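Local coordinates for hydrolase (Rhizobium meliloti, PDB 5HOE), which is an octameric carbohydrate acetylesterase of the GDSL-like SGNH hydrolase family, expected to cleave acetyl esters, at residues E45-G50 and I62-L67; A53-D58 and L218-A223; R116-I121 and Y172-E177. One frame throughout, in Å; residues are numbered along the deposited sequence.

Overall arrangement
Interactions 1 and 2 share helix 48-56 and lie on the same side of the chain's centre, centres about 11 Å apart. Interaction 1 ties the start of that helix to strand 60-66, outermost in the parallel sheet within this chain; interaction 2 packs its end against helix 212-229. W48 links the two, packing on L218, G219 and I222. Interaction 3 lies on the opposite side, about 25 Å from interaction 1 between centres, and joins helices 118-133 and 171-189. Both 1 and 2 are partly buried; 3 is a surface contact. Their chemistry differs too: a bidentate salt bridge in 1, a guanidinium-imidazole stack at exposed R55 beside buried A223 in 2, and a lysine-carbonyl bond plus water bridge in 3.

Interaction 1 of 3, residues E45-G50 and I62-L67; sequences EQRWTG and IIEEGL
R47 and E64 form a bidentate salt bridge that joins the start of helix 48-56 to strand 60-66, the outermost strand of the parallel sheet within this chain, in the SGNH-hydrolase alpha/beta fold. The guanidinium meets the carboxylate side-on: R47 NE donates to E64 OE2 at 2.9 Å and R47 NH2 to E64 OE1 at 2.9 Å. Both N-H...O angles are 162°, each oxygen uses its syn lone pair, and the two planes lie 18° apart, so the pair is nearly coplanar. E64 OE2 has a second donor, T49 OG1 at 2.7 Å, which arrives from above the carboxylate plane, 38° out of it. Two directions of grip thus restrain the carboxylate's rotation. The E64 chain is extended beyond CG, which carries its carboxylate from the strand across to the helix start. Two residues before E64, on the same face of the strand, I62 adds a looser apolar contact, its CG2 lying 4.4 Å from T49 CB.

Outside this shell, Y44 packs on T49, I62 and E64. R47 precedes the helix at its N-cap position, and its remaining nitrogen, NH1, is hydrogen-bonded to the carbonyl oxygen of Y42.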
loop_
_atom_site.group_PDB
_atom_site.type_symbol
_atom_site.label_atom_id
_atom_site.label_comp_id
_atom_site.label_asym_id
_atom_site.label_seq_id
_atom_site.Cartn_x
_atom_site.Cartn_y
_atom_site.Cartn_z
ATOM N N GLU A 45 6.109 17.053 -39.224
ATOM C CA GLU A 45 5.373 16.912 -40.476
ATOM C C GLU A 45 5.402 15.502 -41.035
ATOM O O GLU A 45 4.714 15.240 -42.020
ATOM C CB GLU A 45 5.858 17.921 -41.520
ATOM C CG GLU A 45 5.587 19.381 -41.153
ATOM C CD GLU A 45 4.111 19.693 -40.860
ATOM O OE1 GLU A 45 3.211 18.898 -41.216
ATOM O OE2 GLU A 45 3.847 20.753 -40.256
ATOM N N GLN A 46 6.136 14.586 -40.414
ATOM C CA GLN A 46 6.150 13.182 -40.798
ATOM C C GLN A 46 5.484 12.304 -39.749
ATOM O O GLN A 46 5.560 11.070 -39.840
ATOM C CB GLN A 46 7.583 12.727 -41.053
ATOM C CG GLN A 46 8.161 13.284 -42.350
ATOM C CD GLN A 46 9.484 12.661 -42.694
ATOM O OE1 GLN A 46 10.214 12.218 -41.813
ATOM N NE2 GLN A 46 9.798 12.608 -43.984
ATOM N N ARG A 47 4.873 12.916 -38.740
ATOM C CA ARG A 47 4.061 12.224 -37.753
ATOM C C ARG A 47 2.605 12.268 -38.198
ATOM O O ARG A 47 2.195 13.167 -38.938
ATOM C CB ARG A 47 4.198 12.894 -36.384
ATOM C CG ARG A 47 5.643 13.123 -35.952
ATOM C CD ARG A 47 5.855 13.124 -34.456
ATOM N NE ARG A 47 5.655 14.411 -33.794
ATOM C CZ ARG A 47 6.616 15.279 -33.478
ATOM N NH1 ARG A 47 7.893 15.068 -33.806
ATOM N NH2 ARG A 47 6.288 16.401 -32.857
ATOM N N TRP A 48 1.814 11.294 -37.745
ATOM C CA TRP A 48 0.408 11.332 -38.127
ATOM C C TRP A 48 -0.270 12.571 -37.562
ATOM O O TRP A 48 -1.103 13.188 -38.238
ATOM C CB TRP A 48 -0.320 10.036 -37.769
ATOM C CG TRP A 48 -0.707 9.806 -36.308
ATOM C CD1 TRP A 48 -0.094 8.939 -35.435
ATOM C CD2 TRP A 48 -1.823 10.355 -35.597
ATOM N NE1 TRP A 48 -0.755 8.926 -34.230
ATOM C CE2 TRP A 48 -1.812 9.794 -34.299
ATOM C CE3 TRP A 48 -2.813 11.288 -35.915
ATOM C CZ2 TRP A 48 -2.756 10.134 -33.321
ATOM C CZ3 TRP A 48 -3.766 11.610 -34.952
ATOM C CH2 TRP A 48 -3.721 11.046 -33.666
ATOM N N THR A 49 0.145 12.997 -36.371
ATOM C CA THR A 49 -0.429 14.180 -35.747
ATOM C C THR A 49 -0.186 15.428 -36.598
ATOM O O THR A 49 -1.105 16.231 -36.827
ATOM C CB THR A 49 0.206 14.336 -34.373
ATOM O OG1 THR A 49 1.628 14.236 -34.530
ATOM C CG2 THR A 49 -0.296 13.241 -33.394
ATOM N N GLY A 50 1.048 15.607 -37.087
ATOM C CA GLY A 50 1.359 16.790 -37.882
ATOM C C GLY A 50 0.710 16.761 -39.252
ATOM O O GLY A 50 0.305 17.805 -39.786
ATOM N N ILE A 62 -3.630 21.187 -32.327
ATOM C CA ILE A 62 -3.318 19.789 -32.052
ATOM C C ILE A 62 -2.356 19.732 -30.878
ATOM O O ILE A 62 -1.328 20.422 -30.872
ATOM C CB ILE A 62 -2.733 19.089 -33.293
ATOM C CG1 ILE A 62 -3.852 18.525 -34.169
ATOM C CG2 ILE A 62 -1.823 17.911 -32.914
ATOM C CD1 ILE A 62 -4.742 19.541 -34.751
ATOM N N ILE A 63 -2.671 18.884 -29.902
ATOM C CA ILE A 63 -1.844 18.655 -28.723
ATOM C C ILE A 63 -1.364 17.211 -28.779
ATOM O O ILE A 63 -2.175 16.284 -28.907
ATOM C CB ILE A 63 -2.658 18.894 -27.442
ATOM C CG1 ILE A 63 -3.195 20.328 -27.402
ATOM C CG2 ILE A 63 -1.825 18.604 -26.199
ATOM C CD1 ILE A 63 -4.459 20.458 -26.649
ATOM N N GLU A 64 -0.054 17.022 -28.750
ATOM C CA GLU A 64 0.540 15.694 -28.828
ATOM C C GLU A 64 0.848 15.174 -27.429
ATOM O O GLU A 64 1.550 15.837 -26.648
ATOM C CB GLU A 64 1.826 15.753 -29.643
ATOM C CG GLU A 64 1.632 16.264 -31.055
ATOM C CD GLU A 64 2.926 16.246 -31.825
ATOM O OE1 GLU A 64 3.731 17.185 -31.682
ATOM O OE2 GLU A 64 3.151 15.272 -32.546
ATOM N N GLU A 65 0.324 13.981 -27.121
ATOM C CA GLU A 65 0.690 13.222 -25.916
ATOM C C GLU A 65 0.958 11.760 -26.299
ATOM O O GLU A 65 0.179 10.857 -25.965
ATOM C CB GLU A 65 -0.394 13.337 -24.835
ATOM C CG GLU A 65 -0.563 14.741 -24.248
ATOM C CD GLU A 65 0.574 15.229 -23.381
ATOM O OE1 GLU A 65 1.543 14.493 -23.140
ATOM O OE2 GLU A 65 0.468 16.392 -22.910
ATOM N N GLY A 66 2.081 11.534 -26.979
ATOM C CA GLY A 66 2.511 10.204 -27.364
ATOM C C GLY A 66 3.704 9.777 -26.520
ATOM O O GLY A 66 4.662 10.527 -26.357
ATOM N N LEU A 67 3.646 8.552 -26.025
ATOM C CA LEU A 67 4.701 8.015 -25.178
ATOM C C LEU A 67 5.033 6.599 -25.617
ATOM O O LEU A 67 4.175 5.710 -25.575
ATOM C CB LEU A 67 4.281 8.046 -23.707
ATOM C CG LEU A 67 5.251 7.406 -22.721
ATOM C CD1 LEU A 67 6.577 8.166 -22.700
ATOM C CD2 LEU A 67 4.618 7.379 -21.326
#

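Interaction 2 of 3, residues A53-D58 and L218-A223; sequences AARLGD and LGHAIA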
loop_
_atom_site.group_PDB
_atom_site.type_symbol
_atom_site.label_atom_id
_atom_site.label_comp_id
_atom_site.label_asym_id
_atom_site.label_seq_id
_atom_site.Cartn_x
_atom_site.Cartn_y
_atom_site.Cartn_z
ATOM N N ALA A 53 -2.883 17.632 -38.634
ATOM C CA ALA A 53 -3.002 19.075 -38.413
ATOM C C ALA A 53 -2.924 19.852 -39.723
ATOM O O ALA A 53 -3.648 20.841 -39.916
ATOM C CB ALA A 53 -1.915 19.543 -37.447
ATOM N N ALA A 54 -2.042 19.434 -40.634
ATOM C CA ALA A 54 -1.924 20.117 -41.914
ATOM C C ALA A 54 -3.228 20.032 -42.704
ATOM O O ALA A 54 -3.682 21.027 -43.286
ATOM C CB ALA A 54 -0.774 19.507 -42.714
ATOM N N ARG A 55 -3.848 18.852 -42.740
ATOM C CA ARG A 55 -5.106 18.700 -43.470
ATOM C C ARG A 55 -6.238 19.472 -42.794
ATOM O O ARG A 55 -7.088 20.065 -43.470
ATOM C CB ARG A 55 -5.450 17.208 -43.578
ATOM C CG ARG A 55 -6.716 16.878 -44.352
ATOM C CD ARG A 55 -6.471 16.826 -45.867
ATOM N NE ARG A 55 -7.022 15.599 -46.450
ATOM C CZ ARG A 55 -6.444 14.887 -47.410
ATOM N NH1 ARG A 55 -5.277 15.253 -47.917
ATOM N NH2 ARG A 55 -7.035 13.792 -47.861
ATOM N N LEU A 56 -6.255 19.497 -41.458
ATOM C CA LEU A 56 -7.334 20.166 -40.733
ATOM C C LEU A 56 -7.293 21.685 -40.896
ATOM O O LEU A 56 -8.346 22.324 -40.992
ATOM C CB LEU A 56 -7.290 19.774 -39.255
ATOM C CG LEU A 56 -7.753 18.353 -38.939
ATOM C CD1 LEU A 56 -7.493 18.029 -37.477
ATOM C CD2 LEU A 56 -9.242 18.192 -39.251
ATOM N N GLY A 57 -6.102 22.285 -40.912
ATOM C CA GLY A 57 -5.970 23.724 -41.083
ATOM C C GLY A 57 -5.830 24.457 -39.758
ATOM O O GLY A 57 -5.881 23.878 -38.671
ATOM N N ASP A 58 -5.649 25.774 -39.852
ATOM C CA ASP A 58 -5.358 26.555 -38.651
ATOM C C ASP A 58 -6.596 26.877 -37.815
ATOM O O ASP A 58 -6.484 27.614 -36.829
ATOM C CB ASP A 58 -4.567 27.818 -38.993
ATOM C CG ASP A 58 -5.299 28.720 -39.946
ATOM O OD1 ASP A 58 -6.538 28.827 -39.828
ATOM O OD2 ASP A 58 -4.634 29.320 -40.816
ATOM N N LEU A 218 -2.132 8.033 -42.706
ATOM C CA LEU A 218 -2.957 7.853 -41.518
ATOM C C LEU A 218 -3.500 9.181 -41.011
ATOM O O LEU A 218 -4.678 9.286 -40.656
ATOM C CB LEU A 218 -2.131 7.171 -40.425
ATOM C CG LEU A 218 -2.844 6.938 -39.083
ATOM C CD1 LEU A 218 -4.060 6.075 -39.246
ATOM C CD2 LEU A 218 -1.865 6.348 -38.070
ATOM N N GLY A 219 -2.643 10.195 -40.932
ATOM C CA GLY A 219 -3.084 11.493 -40.443
ATOM C C GLY A 219 -4.114 12.138 -41.348
ATOM O O GLY A 219 -5.061 12.770 -40.877
ATOM N N HIS A 220 -3.951 11.991 -42.662
ATOM C CA HIS A 220 -4.973 12.513 -43.563
ATOM C C HIS A 220 -6.315 11.831 -43.331
ATOM O O HIS A 220 -7.359 12.500 -43.281
ATOM C CB HIS A 220 -4.517 12.367 -45.005
ATOM C CG HIS A 220 -3.357 13.243 -45.352
ATOM N ND1 HIS A 220 -2.691 13.152 -46.552
ATOM C CD2 HIS A 220 -2.727 14.212 -44.645
ATOM C CE1 HIS A 220 -1.713 14.040 -46.580
ATOM N NE2 HIS A 220 -1.711 14.693 -45.435
ATOM N N ALA A 221 -6.310 10.506 -43.140
ATOM C CA ALA A 221 -7.572 9.798 -42.957
ATOM C C ALA A 221 -8.217 10.148 -41.625
ATOM O O ALA A 221 -9.452 10.241 -41.532
ATOM C CB ALA A 221 -7.362 8.295 -43.095
ATOM N N ILE A 222 -7.405 10.355 -40.582
ATOM C CA ILE A 222 -7.970 10.754 -39.300
ATOM C C ILE A 222 -8.531 12.169 -39.378
ATOM O O ILE A 222 -9.586 12.458 -38.804
ATOM C CB ILE A 222 -6.936 10.574 -38.170
ATOM C CG1 ILE A 222 -6.590 9.078 -38.004
ATOM C CG2 ILE A 222 -7.466 11.147 -36.875
ATOM C CD1 ILE A 222 -5.544 8.752 -36.963
ATOM N N ALA A 223 -7.856 13.059 -40.109
ATOM C CA ALA A 223 -8.368 14.411 -40.306
ATOM C C ALA A 223 -9.739 14.385 -40.966
ATOM O O ALA A 223 -10.624 15.163 -40.601
ATOM C CB ALA A 223 -7.401 15.204 -41.185
#
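R55 and H220 stack where the C-terminal end of helix 48-56 packs against helix 212-229, a helix-helix contact on the flank of the alpha/beta fold. The stacking evidence is geometric: the guanidinium lies flat on the imidazole with centres 4.5 Å apart and planes at 21°, cation-pi in character as long as H220 is neutral. The overlap is offset. R55 NH1 sits above one ring face toward the rim, 3.6 Å from H220 ND1, while H220 CB lies over the centre of the guanidinium. No hydrogen bond joins this pair, so the contact rests on face-to-face proximity. The R55 chain starts with CG anti to the backbone N (chi1 -178°), and bends at chi2 and chi3 lay the guanidinium over H220. A long, weak ion pair from R55 NE to D224 adds a polar partner on the same helix as H220.

Apolar contacts centre on the methyl group of A223, which points at helix 48-56. The aliphatic start of R55 closes on it, with R55 CG 3.6 Å from A223 CB. L56 also reaches it, L56 CG lying 3.9 Å from A223 CB. Consistent with the small A223 side chain, the CA atoms of L56 and A223 are 5.9 Å apart. M52, one turn earlier on helix 48-56, packs on A223 and I222 and continues the interface inward. Beside these contacts, a methyl of L56, CD2, rests 3.6 Å from the backbone oxygen A223 O.

Interaction 3 of 3, residues R116-I121 and Y172-E177; sequences RTPYEI and YEKSKE
K174 NZ is held by the carbonyl oxygen of R116 at 2.8 Å, linking helix 171-189 to the residues just before helix 118-133 in a surface helix-helix contact of the alpha/beta fold. The C=O...N angle is 143°, and the ammonium is tilted 29° from the carbonyl plane. A water adds a second link between K174 and R116, through R116 N rather than its carbonyl, accepting from K174 NZ at 3.1 Å and from R116 N at 3.0 Å. K174 can span the gap because its chain is fully extended beyond CG, with chi2, chi3 and chi4 all within 5° of 180°.

Alongside this polar bridge, P118 presents its ring to helix 171-189. Its CG lies 4.1 Å from K174 CG and 3.4 Å from E177 OE1, so the proline packs against both side chains; L181 of the same helix also touches it. The helix start carries a capping box: T117 OG1 accepts from E120 N, and E120 OE1 accepts from T117 N. E120 OE2 is hydrogen-bonded to H115 NE2 of a neighbouring subunit, placing the capping box beside an interface of the octamer. The R116 guanidinium forms a salt bridge with D109, NH1 also bonding S73 OG, and one of its faces lies against E120 O, 3.4 Å above the guanidinium plane.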
loop_
_atom_site.group_PDB
_atom_site.type_symbol
_atom_site.label_atom_id
_atom_site.label_comp_id
_atom_site.label_asym_id
_atom_site.label_seq_id
_atom_site.Cartn_x
_atom_site.Cartn_y
_atom_site.Cartn_z
ATOM N N ARG A 116 -2.559 -10.440 -21.380
ATOM C CA ARG A 116 -3.886 -9.837 -21.444
ATOM C C ARG A 116 -4.657 -10.442 -22.615
ATOM O O ARG A 116 -4.086 -10.705 -23.674
ATOM C CB ARG A 116 -3.774 -8.309 -21.614
ATOM C CG ARG A 116 -5.053 -7.543 -21.390
ATOM C CD ARG A 116 -4.792 -6.039 -21.140
ATOM N NE ARG A 116 -4.999 -5.639 -19.740
ATOM C CZ ARG A 116 -5.255 -4.387 -19.358
ATOM N NH1 ARG A 116 -5.321 -3.424 -20.276
ATOM N NH2 ARG A 116 -5.438 -4.087 -18.072
ATOM N N THR A 117 -5.960 -10.657 -22.421
ATOM C CA THR A 117 -6.824 -11.092 -23.510
ATOM C C THR A 117 -7.228 -9.882 -24.346
ATOM O O THR A 117 -7.213 -8.752 -23.858
ATOM C CB THR A 117 -8.116 -11.698 -22.960
ATOM O OG1 THR A 117 -8.864 -10.677 -22.281
ATOM C CG2 THR A 117 -7.848 -12.866 -22.009
ATOM N N PRO A 118 -7.627 -10.093 -25.600
ATOM C CA PRO A 118 -8.135 -8.962 -26.405
ATOM C C PRO A 118 -9.261 -8.182 -25.736
ATOM O O PRO A 118 -9.256 -6.942 -25.779
ATOM C CB PRO A 118 -8.566 -9.635 -27.717
ATOM C CG PRO A 118 -7.651 -10.814 -27.810
ATOM C CD PRO A 118 -7.488 -11.315 -26.411
ATOM N N TYR A 119 -10.212 -8.866 -25.094
ATOM C CA TYR A 119 -11.290 -8.144 -24.430
ATOM C C TYR A 119 -10.759 -7.252 -23.318
ATOM O O TYR A 119 -11.202 -6.107 -23.177
ATOM C CB TYR A 119 -12.374 -9.087 -23.898
ATOM C CG TYR A 119 -13.565 -8.295 -23.456
ATOM C CD1 TYR A 119 -14.497 -7.848 -24.377
ATOM C CD2 TYR A 119 -13.723 -7.918 -22.124
ATOM C CE1 TYR A 119 -15.577 -7.081 -23.986
ATOM C CE2 TYR A 119 -14.799 -7.134 -21.729
ATOM C CZ TYR A 119 -15.718 -6.729 -22.662
ATOM O OH TYR A 119 -16.781 -5.957 -22.253
ATOM N N GLU A 120 -9.800 -7.752 -22.525
ATOM C CA GLU A 120 -9.215 -6.927 -21.470
ATOM C C GLU A 120 -8.509 -5.693 -22.033
ATOM O O GLU A 120 -8.501 -4.641 -21.382
ATOM C CB GLU A 120 -8.255 -7.764 -20.618
ATOM C CG GLU A 120 -8.963 -8.791 -19.724
ATOM C CD GLU A 120 -8.037 -9.848 -19.117
ATOM O OE1 GLU A 120 -6.888 -10.026 -19.580
ATOM O OE2 GLU A 120 -8.483 -10.520 -18.162
ATOM N N ILE A 121 -7.918 -5.800 -23.228
ATOM C CA ILE A 121 -7.285 -4.645 -23.859
ATOM C C ILE A 121 -8.340 -3.620 -24.246
ATOM O O ILE A 121 -8.197 -2.426 -23.968
ATOM C CB ILE A 121 -6.447 -5.071 -25.076
ATOM C CG1 ILE A 121 -5.372 -6.090 -24.656
ATOM C CG2 ILE A 121 -5.846 -3.814 -25.732
ATOM C CD1 ILE A 121 -4.446 -6.597 -25.776
ATOM N N TYR A 172 0.389 -10.940 -32.056
ATOM C CA TYR A 172 -0.181 -10.669 -33.377
ATOM C C TYR A 172 -1.673 -10.966 -33.413
ATOM O O TYR A 172 -2.475 -10.144 -33.871
ATOM C CB TYR A 172 0.491 -11.519 -34.436
ATOM C CG TYR A 172 -0.251 -11.492 -35.759
ATOM C CD1 TYR A 172 -0.272 -10.353 -36.548
ATOM C CD2 TYR A 172 -0.912 -12.616 -36.225
ATOM C CE1 TYR A 172 -0.937 -10.331 -37.780
ATOM C CE2 TYR A 172 -1.574 -12.606 -37.440
ATOM C CZ TYR A 172 -1.580 -11.463 -38.216
ATOM O OH TYR A 172 -2.258 -11.458 -39.421
ATOM N N GLU A 173 -2.050 -12.164 -32.966
ATOM C CA GLU A 173 -3.445 -12.575 -32.971
ATOM C C GLU A 173 -4.294 -11.588 -32.172
ATOM O O GLU A 173 -5.390 -11.197 -32.596
ATOM C CB GLU A 173 -3.514 -13.990 -32.388
ATOM C CG GLU A 173 -2.813 -15.133 -33.209
ATOM C CD GLU A 173 -1.247 -15.156 -33.226
ATOM O OE1 GLU A 173 -0.557 -14.417 -32.462
ATOM O OE2 GLU A 173 -0.703 -15.967 -34.037
ATOM N N LYS A 174 -3.772 -11.131 -31.037
ATOM C CA LYS A 174 -4.503 -10.171 -30.217
ATOM C C LYS A 174 -4.687 -8.847 -30.952
ATOM O O LYS A 174 -5.780 -8.265 -30.940
ATOM C CB LYS A 174 -3.764 -9.962 -28.893
ATOM C CG LYS A 174 -3.590 -11.230 -28.060
ATOM C CD LYS A 174 -2.871 -10.956 -26.742
ATOM C CE LYS A 174 -2.604 -12.260 -26.009
ATOM N NZ LYS A 174 -1.898 -12.051 -24.732
ATOM N N SER A 175 -3.637 -8.378 -31.632
ATOM C CA SER A 175 -3.703 -7.107 -32.347
ATOM C C SER A 175 -4.728 -7.160 -33.466
ATOM O O SER A 175 -5.327 -6.136 -33.786
ATOM C CB SER A 175 -2.314 -6.693 -32.849
ATOM O OG SER A 175 -1.882 -7.421 -33.988
ATOM N N LYS A 176 -4.942 -8.345 -34.063
ATOM C CA LYS A 176 -5.935 -8.508 -35.123
ATOM C C LYS A 176 -7.359 -8.376 -34.609
ATOM O O LYS A 176 -8.264 -8.017 -35.370
ATOM C CB LYS A 176 -5.802 -9.894 -35.765
ATOM C CG LYS A 176 -4.793 -9.983 -36.857
ATOM C CD LYS A 176 -4.656 -11.427 -37.324
ATOM C CE LYS A 176 -5.975 -12.085 -37.706
ATOM N NZ LYS A 176 -5.731 -13.454 -38.229
ATOM N N GLU A 177 -7.591 -8.706 -33.350
ATOM C CA GLU A 177 -8.930 -8.667 -32.782
ATOM C C GLU A 177 -9.320 -7.285 -32.274
ATOM O O GLU A 177 -10.498 -7.069 -31.976
ATOM C CB GLU A 177 -9.045 -9.671 -31.632
ATOM C CG GLU A 177 -9.021 -11.134 -32.062
ATOM C CD GLU A 177 -9.164 -12.072 -30.887
ATOM O OE1 GLU A 177 -10.019 -11.814 -30.004
ATOM O OE2 GLU A 177 -8.412 -13.061 -30.841
HETATM O O HOH W 1 -0.682 -9.452 -23.543
#